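Side-chain contact in cytochrome c' (Rubrivivax gelatinosus, PDB 2J8W), which carries a high-spin heme c without a sixth iron ligand and functions in electron transfer, though its exact role is not known: residues 19-22 / 23-27. Sequence-based numbering, arbitrary orientation.
Sequences IANH and FGRVA. With HEC (heme c), chain C.
N21 and R25, one helical turn apart, illustrate how an i to i+4 pair can fix an arginine. R25 presents one guanidinium edge side-on, NE and NH2 each donating to the amide oxygen N21 OD1 at 2.9 Å, the donors arriving from opposite faces of the amide plane, which stands 76° from the guanidinium. N21 swings CG anti to its own nitrogen (chi1 -176°), bringing OD1 up to that edge. H22 lays CE1 over the centre of one guanidinium face, 3.5 Å from R25 CZ, with ring and guanidinium planes 28° apart. With an alanine in place of R25, N21 OD1 would probably lose both donors and H22 CE1 the guanidinium it packs on. The ring itself is fixed from outside, H22 ND1 bonding N44 and H22 NE2 bonding Y11 of the second subunit. On the heme side, A20 CB packs 3.8 Å from the heme methyl carbon HEC CMA, while HEC CBB lies over one face of the F23 ring, offset toward its rim. Helix 5-30 of this four-helix bundle thereby meets the partner subunit through N21, H22 and R25, helix 38-52 through I19, H22, R25 and V26, and helix 105-126 through F23 and V26.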
loop_
_atom_site.group_PDB
_atom_site.type_symbol
_atom_site.label_atom_id
_atom_site.label_comp_id
_atom_site.label_asym_id
_atom_site.label_seq_id
_atom_site.Cartn_x
_atom_site.Cartn_y
_atom_site.Cartn_z
ATOM N N ILE A 19 -5.842 1.271 -1.888
ATOM C CA ILE A 19 -6.483 1.360 -3.188
ATOM C C ILE A 19 -7.730 2.219 -3.089
ATOM O O ILE A 19 -7.948 3.120 -3.922
ATOM C CB ILE A 19 -6.831 -0.050 -3.719
ATOM C CG1 ILE A 19 -5.561 -0.814 -4.090
ATOM C CG2 ILE A 19 -7.825 0.032 -4.897
ATOM C CD1 ILE A 19 -5.792 -2.312 -4.276
ATOM N N ALA A 20 -8.569 1.950 -2.080
ATOM C CA ALA A 20 -9.808 2.712 -1.970
ATOM C C ALA A 20 -9.532 4.193 -1.772
ATOM O O ALA A 20 -10.226 5.040 -2.348
ATOM C CB ALA A 20 -10.639 2.159 -0.806
ATOM N N ASN A 21 -8.526 4.523 -0.971
ATOM C CA ASN A 21 -8.259 5.933 -0.724
ATOM C C ASN A 21 -7.796 6.640 -2.006
ATOM O O ASN A 21 -8.324 7.689 -2.393
ATOM C CB ASN A 21 -7.243 6.097 0.377
ATOM C CG ASN A 21 -7.026 7.507 0.704
ATOM O OD1 ASN A 21 -6.294 8.204 0.026
ATOM N ND2 ASN A 21 -7.743 7.987 1.732
ATOM N N HIS A 22 -6.837 6.072 -2.708
ATOM C CA HIS A 22 -6.325 6.736 -3.901
ATOM C C HIS A 22 -7.304 6.688 -5.059
ATOM O O HIS A 22 -7.430 7.672 -5.790
ATOM C CB HIS A 22 -4.931 6.171 -4.231
ATOM C CG HIS A 22 -3.916 6.628 -3.254
ATOM N ND1 HIS A 22 -3.369 7.897 -3.315
ATOM C CD2 HIS A 22 -3.470 6.086 -2.101
ATOM C CE1 HIS A 22 -2.590 8.075 -2.252
ATOM N NE2 HIS A 22 -2.625 6.986 -1.505
ATOM N N PHE A 23 -8.032 5.571 -5.202
ATOM C CA PHE A 23 -9.074 5.516 -6.205
ATOM C C PHE A 23 -10.157 6.555 -5.923
ATOM O O PHE A 23 -10.652 7.204 -6.828
ATOM C CB PHE A 23 -9.664 4.109 -6.300
ATOM C CG PHE A 23 -10.713 3.962 -7.355
ATOM C CD1 PHE A 23 -10.404 4.024 -8.677
ATOM C CD2 PHE A 23 -12.029 3.714 -7.024
ATOM C CE1 PHE A 23 -11.349 3.916 -9.649
ATOM C CE2 PHE A 23 -12.991 3.591 -8.001
ATOM C CZ PHE A 23 -12.649 3.676 -9.293
ATOM N N GLY A 24 -10.487 6.718 -4.641
ATOM C CA GLY A 24 -11.482 7.695 -4.272
ATOM C C GLY A 24 -11.112 9.116 -4.643
ATOM O O GLY A 24 -11.974 9.924 -4.977
ATOM N N ARG A 25 -9.817 9.437 -4.607
ATOM C CA ARG A 25 -9.366 10.758 -5.024
ATOM C C ARG A 25 -9.629 10.983 -6.504
ATOM O O ARG A 25 -10.069 12.059 -6.930
ATOM C CB ARG A 25 -7.873 10.930 -4.726
ATOM C CG ARG A 25 -7.546 10.849 -3.261
ATOM C CD ARG A 25 -6.067 11.056 -3.012
ATOM N NE ARG A 25 -5.634 10.475 -1.737
ATOM C CZ ARG A 25 -4.519 10.808 -1.101
ATOM N NH1 ARG A 25 -3.681 11.647 -1.661
ATOM N NH2 ARG A 25 -4.214 10.240 0.053
ATOM N N VAL A 26 -9.376 9.947 -7.298
ATOM C CA VAL A 26 -9.640 10.034 -8.734
ATOM C C VAL A 26 -11.133 10.160 -8.981
ATOM O O VAL A 26 -11.578 10.965 -9.807
ATOM C CB VAL A 26 -9.031 8.833 -9.499
ATOM C CG1 VAL A 26 -9.200 9.003 -11.008
ATOM C CG2 VAL A 26 -7.532 8.661 -9.147
ATOM N N ALA A 27 -11.917 9.343 -8.295
ATOM C CA ALA A 27 -13.365 9.360 -8.442
ATOM C C ALA A 27 -13.918 10.730 -8.095
ATOM O O ALA A 27 -14.853 11.179 -8.729
ATOM C CB ALA A 27 -14.003 8.248 -7.604
HETATM FE FE HEC C . -12.240 -5.032 -2.209
HETATM C CHA HEC C . -11.948 -5.720 1.142
HETATM C CHB HEC C . -12.003 -1.731 -1.556
HETATM C CHC HEC C . -11.721 -4.387 -5.550
HETATM C CHD HEC C . -12.335 -8.378 -2.892
HETATM N NA HEC C . -11.992 -3.954 -0.533
HETATM C C1A HEC C . -11.952 -4.393 0.780
HETATM C C2A HEC C . -11.899 -3.272 1.681
HETATM C C3A HEC C . -11.916 -2.157 0.929
HETATM C C4A HEC C . -11.957 -2.574 -0.461
HETATM C CMA HEC C . -11.834 -0.698 1.380
HETATM C CAA HEC C . -11.855 -3.362 3.203
HETATM C CBA HEC C . -10.441 -3.483 3.717
HETATM C CGA HEC C . -10.484 -3.404 5.275
HETATM O O1A HEC C . -11.528 -3.045 5.905
HETATM O O2A HEC C . -9.489 -3.710 6.003
HETATM N NB HEC C . -11.862 -3.369 -3.363
HETATM C C1B HEC C . -11.967 -2.107 -2.873
HETATM C C2B HEC C . -11.941 -1.188 -3.984
HETATM C C3B HEC C . -11.844 -1.919 -5.102
HETATM C C4B HEC C . -11.786 -3.312 -4.726
HETATM C CMB HEC C . -12.055 0.343 -3.902
HETATM C CAB HEC C . -11.755 -1.437 -6.540
HETATM C CBB HEC C . -10.909 -0.336 -6.871
HETATM N NC HEC C . -12.018 -6.131 -3.840
HETATM C C1C HEC C . -11.867 -5.700 -5.151
HETATM C C2C HEC C . -11.937 -6.796 -6.086
HETATM C C3C HEC C . -12.095 -7.922 -5.347
HETATM C C4C HEC C . -12.183 -7.524 -3.945
HETATM C CMC HEC C . -11.794 -6.656 -7.602
HETATM C CAC HEC C . -12.208 -9.400 -5.840
HETATM C CBC HEC C . -11.690 -9.766 -7.072
HETATM N ND HEC C . -12.142 -6.746 -1.079
HETATM C C1D HEC C . -12.274 -8.041 -1.584
HETATM C C2D HEC C . -12.319 -8.979 -0.485
HETATM C C3D HEC C . -12.186 -8.184 0.723
HETATM C C4D HEC C . -12.073 -6.793 0.303
HETATM C CMD HEC C . -12.472 -10.483 -0.584
HETATM C CAD HEC C . -12.104 -8.679 2.139
HETATM C CBD HEC C . -10.623 -8.858 2.515
HETATM C CGD HEC C . -10.518 -9.437 3.919
HETATM O O1D HEC C . -9.723 -10.390 4.094
HETATM O O2D HEC C . -11.186 -8.909 4.878
#